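Local coordinates for protein crustacyanin (PDB 1I4U) that binds the carotenoid astaxanthin and so gives the lobster carapace its blue colour, as one of the lipocalin subunits of crustacyanin, at residues 37-51 against 163-175. Numbering follows the deposited sequence.
Sequences QFALTNNPYQLIEKC and RFVKTVQGSSCPY
A disulfide joins Cys51 to Cys173, SG to SG 2.0 Å with a torsion of -80° about the bond, and beside it Gln169 reaches back to the neighbouring strand. Bent at its second torsion (chi2 -72°), Gln169 brings NE2 to Gln37 O at 2.9 Å; the bond is nearly straight and its acceptor lies in the amide plane of Gln169, though the donor stands above the plane of the Gln37 carbonyl. The same NE2 also bonds Val52 O, while OE1 accepts from Tyr175 OH, 2.6 Å away, and that hydroxyl in turn takes the N-H of Gly170. A leucine in place of Gln169 would probably strip Gln37 O of its side-chain donor and leave the Tyr175 hydroxyl without its acceptor. Cys51 N donates to Val168 O (2.8 Å); at the corner where the chain turns after 48-49, this backbone bond and the disulfide both join it to 163-175. In this lipocalin barrel the last strand, 164-166, runs antiparallel to the end of 33-41: Leu40 and Val165 form a hydrogen-bonded pair, and Ala39 with Lys166 a non-hydrogen-bonded one. Just past the strand, Thr167 N donates to Phe38 O, and a water links that oxygen to Thr167 O. Phe38 and Ala39 form a classic beta bulge against Ile135 on the strand's other flank. Thr41 sets CG2 squarely over the centre of the Phe164 ring, 3.8 Å from the centroid, in a CH-pi contact; chi1 of 63° turns OG1 instead to Ser133 N and to a water weakly held by NH2 of Arg163, whose NH1 is salt-bridged to Asp131.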
loop_
_atom_site.group_PDB
_atom_site.type_symbol
_atom_site.label_atom_id
_atom_site.label_comp_id
_atom_site.label_asym_id
_atom_site.label_seq_id
_atom_site.Cartn_x
_atom_site.Cartn_y
_atom_site.Cartn_z
ATOM N N GLN A 37 -12.446 -14.281 -9.100
ATOM C CA GLN A 37 -11.141 -14.000 -9.699
ATOM C C GLN A 37 -10.803 -15.123 -10.648
ATOM O O GLN A 37 -10.495 -16.231 -10.198
ATOM C CB GLN A 37 -10.087 -13.899 -8.604
ATOM C CG GLN A 37 -8.672 -13.575 -9.149
ATOM C CD GLN A 37 -7.731 -13.612 -7.972
ATOM O OE1 GLN A 37 -7.522 -12.699 -7.170
ATOM N NE2 GLN A 37 -7.080 -14.664 -7.605
ATOM N N PHE A 38 -10.837 -14.833 -11.953
ATOM C CA PHE A 38 -10.562 -15.843 -12.963
ATOM C C PHE A 38 -9.074 -16.137 -13.087
ATOM O O PHE A 38 -8.693 -17.291 -13.247
ATOM C CB PHE A 38 -11.131 -15.379 -14.298
ATOM C CG PHE A 38 -10.867 -16.309 -15.449
ATOM C CD1 PHE A 38 -11.568 -17.500 -15.569
ATOM C CD2 PHE A 38 -9.885 -15.994 -16.362
ATOM C CE1 PHE A 38 -11.297 -18.374 -16.594
ATOM C CE2 PHE A 38 -9.642 -16.843 -17.412
ATOM C CZ PHE A 38 -10.332 -18.046 -17.540
ATOM N N ALA A 39 -8.267 -15.073 -13.064
ATOM C CA ALA A 39 -6.812 -15.218 -13.236
ATOM C C ALA A 39 -6.149 -13.952 -12.683
ATOM O O ALA A 39 -6.792 -12.899 -12.591
ATOM C CB ALA A 39 -6.362 -15.419 -14.674
ATOM N N LEU A 40 -4.882 -14.063 -12.340
ATOM C CA LEU A 40 -4.102 -12.925 -11.853
ATOM C C LEU A 40 -2.622 -13.157 -12.153
ATOM O O LEU A 40 -2.191 -14.298 -12.278
ATOM C CB LEU A 40 -4.327 -12.644 -10.362
ATOM C CG LEU A 40 -3.554 -13.456 -9.363
ATOM C CD1 LEU A 40 -3.790 -12.884 -7.962
ATOM C CD2 LEU A 40 -3.936 -14.929 -9.389
ATOM N N THR A 41 -1.886 -12.028 -12.254
ATOM C CA THR A 41 -0.442 -12.111 -12.351
ATOM C C THR A 41 0.143 -12.207 -10.944
ATOM O O THR A 41 -0.492 -11.784 -9.981
ATOM C CB THR A 41 0.151 -10.904 -13.131
ATOM O OG1 THR A 41 -0.121 -9.668 -12.448
ATOM C CG2 THR A 41 -0.454 -10.782 -14.520
ATOM N N ASN A 42 1.315 -12.812 -10.823
ATOM C CA ASN A 42 1.966 -13.131 -9.549
ATOM C C ASN A 42 1.834 -12.025 -8.530
ATOM O O ASN A 42 2.258 -10.904 -8.757
ATOM C CB ASN A 42 3.421 -13.389 -9.884
ATOM C CG ASN A 42 4.235 -13.950 -8.767
ATOM O OD1 ASN A 42 3.748 -14.319 -7.692
ATOM N ND2 ASN A 42 5.525 -14.018 -9.058
ATOM N N ASN A 43 1.191 -12.328 -7.416
ATOM C CA ASN A 43 0.803 -11.308 -6.433
ATOM C C ASN A 43 1.166 -11.855 -5.075
ATOM O O ASN A 43 0.581 -12.821 -4.629
ATOM C CB ASN A 43 -0.685 -11.005 -6.638
ATOM C CG ASN A 43 -1.139 -9.889 -5.726
ATOM O OD1 ASN A 43 -0.689 -9.784 -4.580
ATOM N ND2 ASN A 43 -1.987 -9.036 -6.269
ATOM N N PRO A 44 2.177 -11.293 -4.413
ATOM C CA PRO A 44 2.631 -11.814 -3.102
ATOM C C PRO A 44 1.767 -11.330 -1.951
ATOM O O PRO A 44 2.013 -11.688 -0.816
ATOM C CB PRO A 44 4.037 -11.193 -3.031
ATOM C CG PRO A 44 3.840 -9.850 -3.668
ATOM C CD PRO A 44 2.980 -10.148 -4.856
ATOM N N TYR A 45 0.741 -10.529 -2.241
ATOM C CA TYR A 45 -0.119 -9.947 -1.203
ATOM C C TYR A 45 -1.437 -10.686 -1.087
ATOM O O TYR A 45 -2.083 -10.607 -0.056
ATOM C CB TYR A 45 -0.404 -8.485 -1.525
ATOM C CG TYR A 45 0.829 -7.663 -1.746
ATOM C CD1 TYR A 45 1.694 -7.364 -0.695
ATOM C CD2 TYR A 45 1.160 -7.162 -2.989
ATOM C CE1 TYR A 45 2.823 -6.597 -0.915
ATOM C CE2 TYR A 45 2.274 -6.398 -3.214
ATOM C CZ TYR A 45 3.116 -6.112 -2.167
ATOM O OH TYR A 45 4.235 -5.355 -2.413
ATOM N N GLN A 46 -1.917 -11.350 -2.086
ATOM C CA GLN A 46 -3.220 -12.032 -2.103
ATOM C C GLN A 46 -3.113 -13.251 -1.232
ATOM O O GLN A 46 -2.425 -14.220 -1.545
ATOM C CB GLN A 46 -3.556 -12.363 -3.543
ATOM C CG GLN A 46 -4.657 -13.326 -3.825
ATOM C CD GLN A 46 -6.018 -12.855 -3.414
ATOM O OE1 GLN A 46 -6.946 -12.625 -4.196
ATOM N NE2 GLN A 46 -6.170 -12.672 -2.128
ATOM N N LEU A 47 -3.812 -13.223 -0.115
ATOM C CA LEU A 47 -3.803 -14.333 0.837
ATOM C C LEU A 47 -4.755 -15.463 0.530
ATOM O O LEU A 47 -4.671 -16.530 1.086
ATOM C CB LEU A 47 -4.112 -13.809 2.265
ATOM C CG LEU A 47 -3.189 -12.719 2.805
ATOM C CD1 LEU A 47 -3.633 -12.316 4.210
ATOM C CD2 LEU A 47 -1.741 -13.188 2.718
ATOM N N ILE A 48 -5.681 -15.299 -0.399
ATOM C CA ILE A 48 -6.616 -16.265 -0.833
ATOM C C ILE A 48 -6.138 -16.901 -2.129
ATOM O O ILE A 48 -6.016 -16.261 -3.154
ATOM C CB ILE A 48 -8.042 -15.677 -1.004
ATOM C CG1 ILE A 48 -8.449 -14.781 0.170
ATOM C CG2 ILE A 48 -9.060 -16.777 -1.223
ATOM C CD1 ILE A 48 -9.770 -14.074 -0.026
ATOM N N GLU A 49 -5.858 -18.190 -2.065
ATOM C CA GLU A 49 -5.276 -18.901 -3.197
ATOM C C GLU A 49 -6.318 -19.401 -4.195
ATOM O O GLU A 49 -6.140 -19.278 -5.417
ATOM C CB GLU A 49 -4.466 -20.097 -2.704
ATOM C CG GLU A 49 -3.783 -20.823 -3.845
ATOM C CD GLU A 49 -2.939 -22.024 -3.469
ATOM O OE1 GLU A 49 -3.154 -22.594 -2.358
ATOM O OE2 GLU A 49 -2.099 -22.483 -4.282
ATOM N N LYS A 50 -7.353 -20.045 -3.678
ATOM C CA LYS A 50 -8.312 -20.737 -4.493
ATOM C C LYS A 50 -9.732 -20.243 -4.220
ATOM O O LYS A 50 -10.047 -19.745 -3.116
ATOM C CB LYS A 50 -8.277 -22.249 -4.258
ATOM C CG LYS A 50 -6.941 -22.904 -4.448
ATOM C CD LYS A 50 -7.017 -24.374 -4.077
ATOM C CE LYS A 50 -5.709 -25.082 -4.355
ATOM N NZ LYS A 50 -5.755 -26.482 -3.816
ATOM N N CYS A 51 -10.614 -20.374 -5.196
ATOM C CA CYS A 51 -12.059 -20.163 -5.052
ATOM C C CYS A 51 -12.376 -18.725 -4.706
ATOM O O CYS A 51 -13.367 -18.440 -4.048
ATOM C CB CYS A 51 -12.653 -21.123 -4.000
ATOM S SG CYS A 51 -12.365 -22.863 -4.408
ATOM N N ARG A 163 2.098 -13.561 -18.052
ATOM C CA ARG A 163 2.174 -13.519 -16.623
ATOM C C ARG A 163 0.910 -14.005 -15.912
ATOM O O ARG A 163 0.923 -14.329 -14.741
ATOM C CB ARG A 163 2.535 -12.091 -16.177
ATOM C CG ARG A 163 4.001 -11.734 -16.474
ATOM C CD ARG A 163 4.257 -10.249 -16.302
ATOM N NE ARG A 163 4.017 -9.859 -14.887
ATOM C CZ ARG A 163 3.818 -8.611 -14.495
ATOM N NH1 ARG A 163 3.819 -7.578 -15.317
ATOM N NH2 ARG A 163 3.588 -8.411 -13.215
ATOM N N PHE A 164 -0.211 -14.099 -16.628
ATOM C CA PHE A 164 -1.444 -14.538 -15.940
ATOM C C PHE A 164 -1.427 -16.018 -15.603
ATOM O O PHE A 164 -1.003 -16.834 -16.409
ATOM C CB PHE A 164 -2.676 -14.286 -16.814
ATOM C CG PHE A 164 -3.134 -12.858 -16.719
ATOM C CD1 PHE A 164 -3.906 -12.449 -15.648
ATOM C CD2 PHE A 164 -2.763 -11.927 -17.657
ATOM C CE1 PHE A 164 -4.325 -11.151 -15.526
ATOM C CE2 PHE A 164 -3.192 -10.615 -17.571
ATOM C CZ PHE A 164 -3.951 -10.241 -16.465
ATOM N N VAL A 165 -1.962 -16.297 -14.419
ATOM C CA VAL A 165 -2.155 -17.666 -13.918
ATOM C C VAL A 165 -3.618 -17.824 -13.558
ATOM O O VAL A 165 -4.197 -16.963 -12.864
ATOM C CB VAL A 165 -1.254 -17.985 -12.703
ATOM C CG1 VAL A 165 -1.500 -19.418 -12.270
ATOM C CG2 VAL A 165 0.227 -17.734 -13.041
ATOM N N LYS A 166 -4.271 -18.887 -13.996
ATOM C CA LYS A 166 -5.686 -19.137 -13.694
ATOM C C LYS A 166 -5.847 -19.522 -12.241
ATOM O O LYS A 166 -5.011 -20.204 -11.655
ATOM C CB LYS A 166 -6.190 -20.268 -14.585
ATOM C CG LYS A 166 -7.650 -20.470 -14.710
ATOM C CD LYS A 166 -8.030 -21.433 -15.835
ATOM C CE LYS A 166 -7.883 -20.632 -17.122
ATOM N NZ LYS A 166 -8.339 -21.462 -18.286
ATOM N N THR A 167 -6.938 -19.110 -11.639
ATOM C CA THR A 167 -7.292 -19.396 -10.243
ATOM C C THR A 167 -8.274 -20.535 -10.215
ATOM O O THR A 167 -9.208 -20.636 -11.020
ATOM C CB THR A 167 -7.959 -18.136 -9.658
ATOM O OG1 THR A 167 -6.950 -17.159 -9.802
ATOM C CG2 THR A 167 -8.454 -18.329 -8.220
ATOM N N VAL A 168 -8.108 -21.424 -9.273
ATOM C CA VAL A 168 -9.078 -22.512 -9.090
ATOM C C VAL A 168 -10.460 -21.949 -8.789
ATOM O O VAL A 168 -10.628 -21.173 -7.866
ATOM C CB VAL A 168 -8.623 -23.446 -7.975
ATOM C CG1 VAL A 168 -9.698 -24.489 -7.695
ATOM C CG2 VAL A 168 -7.273 -24.075 -8.295
ATOM N N GLN A 169 -11.438 -22.373 -9.578
ATOM C CA GLN A 169 -12.835 -22.029 -9.399
ATOM C C GLN A 169 -13.684 -23.229 -9.803
ATOM O O GLN A 169 -13.186 -24.207 -10.384
ATOM C CB GLN A 169 -13.219 -20.821 -10.257
ATOM C CG GLN A 169 -12.470 -19.538 -9.947
ATOM C CD GLN A 169 -12.856 -18.885 -8.654
ATOM O OE1 GLN A 169 -13.681 -19.347 -7.863
ATOM N NE2 GLN A 169 -12.256 -17.715 -8.398
ATOM N N GLY A 170 -14.970 -23.161 -9.500
ATOM C CA GLY A 170 -16.012 -24.064 -9.942
ATOM C C GLY A 170 -16.530 -24.985 -8.927
ATOM O O GLY A 170 -16.545 -24.683 -7.722
ATOM N N SER A 171 -16.977 -26.148 -9.370
ATOM C CA SER A 171 -17.860 -26.992 -8.542
ATOM C C SER A 171 -17.123 -27.565 -7.340
ATOM O O SER A 171 -17.773 -27.987 -6.370
ATOM C CB SER A 171 -18.569 -28.004 -9.437
ATOM O OG SER A 171 -17.580 -28.890 -9.954
ATOM N N SER A 172 -15.793 -27.593 -7.301
ATOM C CA SER A 172 -15.019 -28.006 -6.159
ATOM C C SER A 172 -14.933 -26.955 -5.051
ATOM O O SER A 172 -14.428 -27.230 -3.962
ATOM C CB SER A 172 -13.570 -28.376 -6.506
ATOM O OG SER A 172 -12.733 -27.258 -6.787
ATOM N N CYS A 173 -15.388 -25.756 -5.318
ATOM C CA CYS A 173 -15.309 -24.650 -4.363
ATOM C C CYS A 173 -16.541 -24.600 -3.476
ATOM O O CYS A 173 -17.664 -24.688 -3.996
ATOM C CB CYS A 173 -15.222 -23.328 -5.108
ATOM S SG CYS A 173 -13.662 -23.109 -5.976
ATOM N N PRO A 174 -16.361 -24.426 -2.175
ATOM C CA PRO A 174 -17.495 -24.369 -1.240
ATOM C C PRO A 174 -18.078 -22.964 -1.152
ATOM O O PRO A 174 -18.127 -22.336 -0.079
ATOM C CB PRO A 174 -16.880 -24.817 0.080
ATOM C CG PRO A 174 -15.507 -24.208 0.011
ATOM C CD PRO A 174 -15.094 -24.353 -1.431
ATOM N N TYR A 175 -18.593 -22.463 -2.261
ATOM C CA TYR A 175 -19.051 -21.081 -2.316
ATOM C C TYR A 175 -20.174 -20.788 -1.325
ATOM O O TYR A 175 -20.204 -19.706 -0.751
ATOM C CB TYR A 175 -19.484 -20.776 -3.735
ATOM C CG TYR A 175 -18.461 -20.783 -4.821
ATOM C CD1 TYR A 175 -17.258 -20.090 -4.771
ATOM C CD2 TYR A 175 -18.707 -21.450 -5.995
ATOM C CE1 TYR A 175 -16.341 -20.104 -5.814
ATOM C CE2 TYR A 175 -17.839 -21.469 -7.056
ATOM C CZ TYR A 175 -16.645 -20.798 -6.954
ATOM O OH TYR A 175 -15.821 -20.830 -8.053
HETATM O O HOH W 1 -10.289 -19.531 -13.265
HETATM O O HOH W 2 2.052 -9.393 -10.896
HETATM O O HOH W 3 2.749 -13.991 -13.034
HETATM O O HOH W 4 -4.937 -17.870 -7.856
HETATM O O HOH W 5 -5.829 -20.954 -7.542
#